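Local coordinates for protein exopolygalacturonase (Yersinia enterocolitica, PDB 2UVF) that hydrolyses pectic polygalacturonate as a family 28 exopolygalacturonase, probably releasing digalacturonic acid from chain ends, at residues L171-P185 / Y196-T208. Numbering follows the deposited sequence.
Sequences LNTKAIQQAIDSCKP and YKSGALWLKSDMT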
ATOM      1  N   LEU A 171       4.131 -24.495  19.502  1.00 62.80           N
ATOM      2  CA  LEU A 171       4.172 -24.056  18.113  1.00 61.44           C
ATOM      3  C   LEU A 171       2.921 -24.608  17.420  1.00 60.39           C
ATOM      4  O   LEU A 171       2.679 -25.822  17.414  1.00 60.46           O
ATOM      5  CB  LEU A 171       5.459 -24.532  17.432  1.00 61.33           C
ATOM      6  CG  LEU A 171       5.601 -24.308  15.925  1.00 61.70           C
ATOM      7  CD1 LEU A 171       5.914 -22.846  15.597  1.00 61.76           C
ATOM      8  CD2 LEU A 171       6.674 -25.236  15.365  1.00 61.80           C
ATOM      9  N   ASN A 172       2.123 -23.712  16.852  1.00 58.93           N
ATOM     10  CA  ASN A 172       0.796 -24.068  16.363  1.00 57.38           C
ATOM     11  C   ASN A 172       0.690 -24.274  14.855  1.00 56.72           C
ATOM     12  O   ASN A 172      -0.419 -24.433  14.344  1.00 56.65           O
ATOM     13  CB  ASN A 172      -0.227 -23.016  16.812  1.00 57.16           C
ATOM     14  CG  ASN A 172      -0.424 -22.996  18.312  1.00 56.62           C
ATOM     15  OD1 ASN A 172      -1.067 -23.881  18.877  1.00 55.57           O
ATOM     16  ND2 ASN A 172       0.119 -21.976  18.967  1.00 55.84           N
ATOM     17  N   THR A 173       1.828 -24.278  14.151  1.00 55.81           N
ATOM     18  CA  THR A 173       1.853 -24.421  12.681  1.00 55.25           C
ATOM     19  C   THR A 173       0.956 -25.562  12.228  1.00 55.26           C
ATOM     20  O   THR A 173       0.174 -25.399  11.288  1.00 55.36           O
ATOM     21  CB  THR A 173       3.268 -24.711  12.116  1.00 54.91           C
ATOM     22  OG1 THR A 173       4.247 -23.894  12.762  1.00 54.95           O
ATOM     23  CG2 THR A 173       3.309 -24.466  10.618  1.00 54.80           C
ATOM     24  N   LYS A 174       1.086 -26.702  12.917  1.00 54.87           N
ATOM     25  CA  LYS A 174       0.374 -27.945  12.597  1.00 54.44           C
ATOM     26  C   LYS A 174      -1.128 -27.869  12.881  1.00 53.66           C
ATOM     27  O   LYS A 174      -1.942 -28.263  12.044  1.00 53.32           O
ATOM     28  CB  LYS A 174       1.010 -29.127  13.335  1.00 54.39           C
ATOM     29  CG  LYS A 174       1.059 -30.394  12.490  1.00 55.78           C
ATOM     30  CD  LYS A 174       2.300 -31.236  12.798  1.00 56.91           C
ATOM     31  CE  LYS A 174       2.881 -31.855  11.525  1.00 57.80           C
ATOM     32  NZ  LYS A 174       3.617 -30.842  10.700  1.00 58.05           N
ATOM     33  N   ALA A 175      -1.482 -27.355  14.055  1.00 53.16           N
ATOM     34  CA  ALA A 175      -2.877 -27.106  14.409  1.00 52.72           C
ATOM     35  C   ALA A 175      -3.564 -26.178  13.402  1.00 52.48           C
ATOM     36  O   ALA A 175      -4.612 -26.527  12.842  1.00 52.53           O
ATOM     37  CB  ALA A 175      -2.960 -26.528  15.806  1.00 53.05           C
ATOM     38  N   ILE A 176      -2.957 -25.010  13.162  1.00 51.86           N
ATOM     39  CA  ILE A 176      -3.496 -24.010  12.228  1.00 51.17           C
ATOM     40  C   ILE A 176      -3.570 -24.546  10.794  1.00 51.10           C
ATOM     41  O   ILE A 176      -4.569 -24.344  10.105  1.00 51.09           O
ATOM     42  CB  ILE A 176      -2.701 -22.668  12.279  1.00 50.80           C
ATOM     43  CG1 ILE A 176      -2.830 -22.021  13.666  1.00 49.75           C
ATOM     44  CG2 ILE A 176      -3.203 -21.690  11.205  1.00 50.49           C
ATOM     45  CD1 ILE A 176      -1.683 -21.118  14.052  1.00 47.35           C
ATOM     46  N   GLN A 177      -2.516 -25.233  10.360  1.00 50.93           N
ATOM     47  CA  GLN A 177      -2.492 -25.866   9.038  1.00 50.77           C
ATOM     48  C   GLN A 177      -3.558 -26.944   8.912  1.00 51.02           C
ATOM     49  O   GLN A 177      -4.237 -27.021   7.894  1.00 51.09           O
ATOM     50  CB  GLN A 177      -1.120 -26.467   8.750  1.00 50.19           C
ATOM     51  CG  GLN A 177      -0.875 -26.711   7.288  1.00 48.80           C
ATOM     52  CD  GLN A 177      -0.674 -25.425   6.534  1.00 46.43           C
ATOM     53  OE1 GLN A 177      -1.533 -25.013   5.746  1.00 44.75           O
ATOM     54  NE2 GLN A 177       0.460 -24.765   6.786  1.00 43.86           N
ATOM     55  N   GLN A 178      -3.695 -27.762   9.956  1.00 51.77           N
ATOM     56  CA  GLN A 178      -4.734 -28.786  10.057  1.00 52.59           C
ATOM     57  C   GLN A 178      -6.107 -28.150   9.827  1.00 52.72           C
ATOM     58  O   GLN A 178      -6.910 -28.664   9.032  1.00 52.79           O
ATOM     59  CB  GLN A 178      -4.675 -29.453  11.438  1.00 52.92           C
ATOM     60  CG  GLN A 178      -4.582 -30.966  11.438  1.00 54.12           C
ATOM     61  CD  GLN A 178      -3.460 -31.466  12.340  1.00 55.74           C
ATOM     62  OE1 GLN A 178      -2.373 -31.792  11.857  1.00 55.90           O
ATOM     63  NE2 GLN A 178      -3.708 -31.503  13.654  1.00 55.05           N
ATOM     64  N   ALA A 179      -6.351 -27.018  10.503  1.00 52.83           N
ATOM     65  CA  ALA A 179      -7.617 -26.278  10.385  1.00 52.74           C
ATOM     66  C   ALA A 179      -7.886 -25.740   8.978  1.00 52.93           C
ATOM     67  O   ALA A 179      -9.008 -25.847   8.484  1.00 52.39           O
ATOM     68  CB  ALA A 179      -7.698 -25.152  11.428  1.00 52.79           C
ATOM     69  N   ILE A 180      -6.862 -25.167   8.338  1.00 53.47           N
ATOM     70  CA  ILE A 180      -6.979 -24.704   6.943  1.00 53.93           C
ATOM     71  C   ILE A 180      -7.168 -25.885   5.989  1.00 54.58           C
ATOM     72  O   ILE A 180      -7.940 -25.793   5.032  1.00 54.56           O
ATOM     73  CB  ILE A 180      -5.758 -23.850   6.478  1.00 53.84           C
ATOM     74  CG1 ILE A 180      -5.606 -22.585   7.334  1.00 53.34           C
ATOM     75  CG2 ILE A 180      -5.898 -23.470   5.005  1.00 53.79           C
ATOM     76  CD1 ILE A 180      -4.196 -22.005   7.335  1.00 53.63           C
ATOM     77  N   ASP A 181      -6.458 -26.984   6.246  1.00 55.56           N
ATOM     78  CA  ASP A 181      -6.569 -28.194   5.422  1.00 56.46           C
ATOM     79  C   ASP A 181      -7.995 -28.753   5.457  1.00 56.80           C
ATOM     80  O   ASP A 181      -8.574 -29.049   4.412  1.00 56.67           O
ATOM     81  CB  ASP A 181      -5.556 -29.262   5.860  1.00 56.21           C
ATOM     82  CG  ASP A 181      -4.140 -28.960   5.405  1.00 56.78           C
ATOM     83  OD1 ASP A 181      -3.962 -28.281   4.370  1.00 56.59           O
ATOM     84  OD2 ASP A 181      -3.193 -29.420   6.085  1.00 57.03           O
ATOM     85  N   SER A 182      -8.559 -28.857   6.660  1.00 57.77           N
ATOM     86  CA  SER A 182      -9.917 -29.375   6.863  1.00 58.62           C
ATOM     87  C   SER A 182     -10.988 -28.350   6.504  1.00 59.14           C
ATOM     88  O   SER A 182     -11.971 -28.192   7.234  1.00 59.31           O
ATOM     89  CB  SER A 182     -10.103 -29.819   8.317  1.00 58.68           C
ATOM     90  OG  SER A 182     -10.539 -28.744   9.135  1.00 59.38           O
ATOM     91  N   CYS A 183     -10.800 -27.667   5.376  1.00 59.89           N
ATOM     92  CA  CYS A 183     -11.636 -26.520   5.025  1.00 60.51           C
ATOM     93  C   CYS A 183     -12.433 -26.767   3.741  1.00 60.74           C
ATOM     94  O   CYS A 183     -11.850 -26.969   2.671  1.00 61.00           O
ATOM     95  CB  CYS A 183     -10.757 -25.269   4.872  1.00 60.71           C
ATOM     96  SG  CYS A 183     -11.239 -23.824   5.872  1.00 61.13           S
ATOM     97  N   LYS A 184     -13.761 -26.758   3.859  1.00 60.84           N
ATOM     98  CA  LYS A 184     -14.652 -26.780   2.697  1.00 60.95           C
ATOM     99  C   LYS A 184     -14.630 -25.401   2.030  1.00 60.61           C
ATOM    100  O   LYS A 184     -14.354 -24.411   2.709  1.00 60.91           O
ATOM    101  CB  LYS A 184     -16.084 -27.129   3.130  1.00 61.05           C
ATOM    102  CG  LYS A 184     -16.371 -28.624   3.269  1.00 61.36           C
ATOM    103  CD  LYS A 184     -17.820 -28.895   3.711  1.00 61.72           C
ATOM    104  CE  LYS A 184     -17.949 -28.980   5.241  1.00 62.31           C
ATOM    105  NZ  LYS A 184     -19.143 -29.766   5.680  1.00 61.88           N
ATOM    106  N   PRO A 185     -14.881 -25.326   0.700  1.00 60.20           N
ATOM    107  CA  PRO A 185     -15.051 -24.023   0.024  1.00 59.78           C
ATOM    108  C   PRO A 185     -16.116 -23.118   0.657  1.00 59.24           C
ATOM    109  O   PRO A 185     -17.288 -23.496   0.750  1.00 59.06           O
ATOM    110  CB  PRO A 185     -15.443 -24.418  -1.408  1.00 59.73           C
ATOM    111  CG  PRO A 185     -14.807 -25.751  -1.594  1.00 59.83           C
ATOM    112  CD  PRO A 185     -14.950 -26.440  -0.266  1.00 60.03           C
ATOM    113  N   TYR A 196      -0.789 -17.047  19.612  1.00 44.69           N
ATOM    114  CA  TYR A 196      -0.448 -18.322  18.960  1.00 44.10           C
ATOM    115  C   TYR A 196       0.800 -18.207  18.075  1.00 43.56           C
ATOM    116  O   TYR A 196       0.730 -17.693  16.948  1.00 43.56           O
ATOM    117  CB  TYR A 196      -1.629 -18.793  18.099  1.00 44.51           C
ATOM    118  CG  TYR A 196      -2.960 -18.834  18.831  1.00 45.22           C
ATOM    119  CD1 TYR A 196      -3.453 -20.023  19.361  1.00 46.33           C
ATOM    120  CD2 TYR A 196      -3.726 -17.678  18.992  1.00 46.08           C
ATOM    121  CE1 TYR A 196      -4.690 -20.061  20.046  1.00 46.49           C
ATOM    122  CE2 TYR A 196      -4.955 -17.703  19.670  1.00 45.63           C
ATOM    123  CZ  TYR A 196      -5.427 -18.891  20.189  1.00 45.54           C
ATOM    124  OH  TYR A 196      -6.626 -18.906  20.851  1.00 45.58           O
ATOM    125  N   LYS A 197       1.941 -18.671  18.591  1.00 43.14           N
ATOM    126  CA  LYS A 197       3.174 -18.782  17.789  1.00 42.31           C
ATOM    127  C   LYS A 197       2.964 -19.775  16.646  1.00 41.92           C
ATOM    128  O   LYS A 197       2.298 -20.804  16.811  1.00 42.27           O
ATOM    129  CB  LYS A 197       4.378 -19.183  18.654  1.00 42.10           C
ATOM    130  CG  LYS A 197       5.691 -19.252  17.878  1.00 42.01           C
ATOM    131  CD  LYS A 197       6.925 -19.120  18.765  1.00 43.56           C
ATOM    132  CE  LYS A 197       7.221 -17.656  19.069  1.00 43.93           C
ATOM    133  NZ  LYS A 197       8.673 -17.382  19.137  1.00 44.27           N
ATOM    134  N   SER A 198       3.499 -19.450  15.475  1.00 41.45           N
ATOM    135  CA  SER A 198       3.313 -20.286  14.291  1.00 40.84           C
ATOM    136  C   SER A 198       4.445 -20.051  13.300  1.00 40.72           C
ATOM    137  O   SER A 198       5.090 -18.999  13.321  1.00 40.52           O
ATOM    138  CB  SER A 198       1.951 -20.014  13.650  1.00 40.64           C
ATOM    139  OG  SER A 198       1.796 -20.687  12.404  1.00 40.92           O
ATOM    140  N   GLY A 199       4.698 -21.054  12.460  1.00 40.48           N
ATOM    141  CA  GLY A 199       5.622 -20.922  11.331  1.00 40.06           C
ATOM    142  C   GLY A 199       4.823 -20.661  10.078  1.00 39.75           C
ATOM    143  O   GLY A 199       3.622 -20.372  10.149  1.00 39.78           O
ATOM    144  N   ALA A 200       5.466 -20.783   8.925  1.00 39.50           N
ATOM    145  CA  ALA A 200       4.784 -20.555   7.648  1.00 39.83           C
ATOM    146  C   ALA A 200       3.523 -21.386   7.511  1.00 39.78           C
ATOM    147  O   ALA A 200       3.531 -22.574   7.794  1.00 40.46           O
ATOM    148  CB  ALA A 200       5.721 -20.817   6.462  1.00 39.52           C
ATOM    149  N   LEU A 201       2.445 -20.743   7.075  1.00 39.82           N
ATOM    150  CA  LEU A 201       1.168 -21.405   6.832  1.00 39.69           C
ATOM    151  C   LEU A 201       0.845 -21.212   5.360  1.00 39.71           C
ATOM    152  O   LEU A 201       1.345 -20.287   4.740  1.00 39.57           O
ATOM    153  CB  LEU A 201       0.055 -20.797   7.699  1.00 39.52           C
ATOM    154  CG  LEU A 201       0.292 -20.669   9.211  1.00 39.93           C
ATOM    155  CD1 LEU A 201      -0.612 -19.591   9.812  1.00 40.64           C
ATOM    156  CD2 LEU A 201       0.118 -22.006   9.956  1.00 38.26           C
ATOM    157  N   TRP A 202       0.016 -22.089   4.801  1.00 40.11           N
ATOM    158  CA  TRP A 202      -0.220 -22.111   3.366  1.00 40.47           C
ATOM    159  C   TRP A 202      -1.717 -22.117   3.130  1.00 41.16           C
ATOM    160  O   TRP A 202      -2.419 -23.054   3.521  1.00 41.78           O
ATOM    161  CB  TRP A 202       0.457 -23.331   2.722  1.00 40.35           C
ATOM    162  CG  TRP A 202       1.907 -23.449   3.090  1.00 39.54           C
ATOM    163  CD1 TRP A 202       2.425 -24.024   4.224  1.00 39.60           C
ATOM    164  CD2 TRP A 202       3.024 -22.966   2.337  1.00 38.66           C
ATOM    165  NE1 TRP A 202       3.801 -23.921   4.223  1.00 40.43           N
ATOM    166  CE2 TRP A 202       4.196 -23.275   3.079  1.00 39.94           C
ATOM    167  CE3 TRP A 202       3.153 -22.298   1.113  1.00 39.67           C
ATOM    168  CZ2 TRP A 202       5.485 -22.942   2.629  1.00 39.06           C
ATOM    169  CZ3 TRP A 202       4.442 -21.971   0.662  1.00 40.23           C
ATOM    170  CH2 TRP A 202       5.587 -22.302   1.424  1.00 39.16           C
ATOM    171  N   LEU A 203      -2.206 -21.046   2.514  1.00 41.18           N
ATOM    172  CA  LEU A 203      -3.630 -20.870   2.311  1.00 41.07           C
ATOM    173  C   LEU A 203      -4.039 -21.581   1.037  1.00 41.28           C
ATOM    174  O   LEU A 203      -3.195 -22.047   0.267  1.00 41.19           O
ATOM    175  CB  LEU A 203      -3.997 -19.375   2.230  1.00 40.62           C
ATOM    176  CG  LEU A 203      -3.715 -18.448   3.421  1.00 39.48           C
ATOM    177  CD1 LEU A 203      -4.168 -17.052   3.106  1.00 36.84           C
ATOM    178  CD2 LEU A 203      -4.390 -18.921   4.694  1.00 37.32           C
ATOM    179  N   LYS A 204      -5.343 -21.667   0.828  1.00 41.62           N
ATOM    180  CA  LYS A 204      -5.883 -22.264  -0.380  1.00 41.65           C
ATOM    181  C   LYS A 204      -7.099 -21.467  -0.807  1.00 41.83           C
ATOM    182  O   LYS A 204      -7.633 -20.661  -0.026  1.00 41.09           O
ATOM    183  CB  LYS A 204      -6.259 -23.724  -0.155  1.00 41.83           C
ATOM    184  CG  LYS A 204      -7.269 -23.964   0.971  1.00 42.47           C
ATOM    185  CD  LYS A 204      -8.299 -24.984   0.519  1.00 44.45           C
ATOM    186  CE  LYS A 204      -9.113 -25.516   1.672  1.00 45.49           C
ATOM    187  NZ  LYS A 204      -8.428 -26.686   2.296  1.00 46.26           N
ATOM    188  N   SER A 205      -7.513 -21.701  -2.052  1.00 41.78           N
ATOM    189  CA  SER A 205      -8.657 -21.037  -2.657  1.00 42.24           C
ATOM    190  C   SER A 205      -9.957 -21.162  -1.842  1.00 42.53           C
ATOM    191  O   SER A 205     -10.116 -22.084  -1.033  1.00 42.00           O
ATOM    192  CB  SER A 205      -8.855 -21.563  -4.078  1.00 41.88           C
ATOM    193  OG  SER A 205      -7.675 -21.335  -4.843  1.00 42.87           O
ATOM    194  N   ASP A 206     -10.865 -20.209  -2.069  1.00 43.12           N
ATOM    195  CA  ASP A 206     -12.212 -20.196  -1.469  1.00 43.17           C
ATOM    196  C   ASP A 206     -12.228 -20.384   0.048  1.00 43.10           C
ATOM    197  O   ASP A 206     -12.839 -21.330   0.566  1.00 42.87           O
ATOM    198  CB  ASP A 206     -13.122 -21.210  -2.183  1.00 43.41           C
ATOM    199  CG  ASP A 206     -13.274 -20.906  -3.656  1.00 44.67           C
ATOM    200  OD1 ASP A 206     -13.788 -19.818  -3.993  1.00 46.41           O
ATOM    201  OD2 ASP A 206     -12.881 -21.748  -4.487  1.00 47.37           O
ATOM    202  N   MET A 207     -11.538 -19.480   0.751  1.00 42.86           N
ATOM    203  CA  MET A 207     -11.539 -19.462   2.216  1.00 42.30           C
ATOM    204  C   MET A 207     -11.378 -18.042   2.789  1.00 42.10           C
ATOM    205  O   MET A 207     -11.045 -17.095   2.073  1.00 42.36           O
ATOM    206  CB  MET A 207     -10.465 -20.408   2.783  1.00 42.32           C
ATOM    207  CG  MET A 207      -9.025 -19.975   2.525  1.00 41.34           C
ATOM    208  SD  MET A 207      -7.827 -20.776   3.592  1.00 43.01           S
ATOM    209  CE  MET A 207      -8.088 -19.912   5.154  1.00 42.29           C
ATOM    210  N   THR A 208     -11.654 -17.914   4.082  1.00 41.58           N
ATOM    211  CA  THR A 208     -11.419 -16.694   4.839  1.00 41.03           C
ATOM    212  C   THR A 208     -10.674 -17.120   6.081  1.00 41.01           C
ATOM    213  O   THR A 208     -11.047 -18.100   6.722  1.00 41.06           O
ATOM    214  CB  THR A 208     -12.730 -16.001   5.275  1.00 40.61           C
ATOM    215  OG1 THR A 208     -13.415 -15.497   4.126  1.00 39.98           O
ATOM    216  CG2 THR A 208     -12.444 -14.843   6.253  1.00 40.10           C
TER
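K197 O is gripped twice by N172, the residue just before helix 173-181. The backbone N172 N donates over 2.9 Å, tilted 26° from the carbonyl plane, whereas N172 ND2, 3.3 Å from the same K197 O, lies in that plane on a lone pair. With CG beside the backbone N and anti to the carbonyl carbon, both donors of N172 reach one acceptor; N172 OD1 is taken by I165 N, so the amide is anchored at both ends. One residue on, T173 OG1 accepts from G199 N at 2.9 Å with an N-H...O angle of 152°, tying the first turn to the backbone at the break in strand 194-202. Further along, the contact turns apolar. I176 and L201 cross at about a right angle, I176 CG2 meeting both methyls of L201 at 3.6 Å, while I176 CD1 reaches S198 CB. I180 divides its branches: CG2 packs on M207 SD at 3.6 Å, and I180 CD1 lies 4.1 Å from L203 CD2, a looser contact. At the far end the K204 chain, bent at chi2 and chi4, brings NZ to the last turn, where it is weakly bonded to D181 O at 3.2 Å, in keeping with an ammonium at the carbonyl end of a helix. C183 is itself fixed by a disulfide to C187. With an axis angle of 87°, the helix lies across strand 196-198; L217 of the next coil touches I176, S198 and L201 together. Such a helix covering the N-terminal end of the beta-helix core is the cap characteristic of right-handed parallel beta-helices, the fold of family 28.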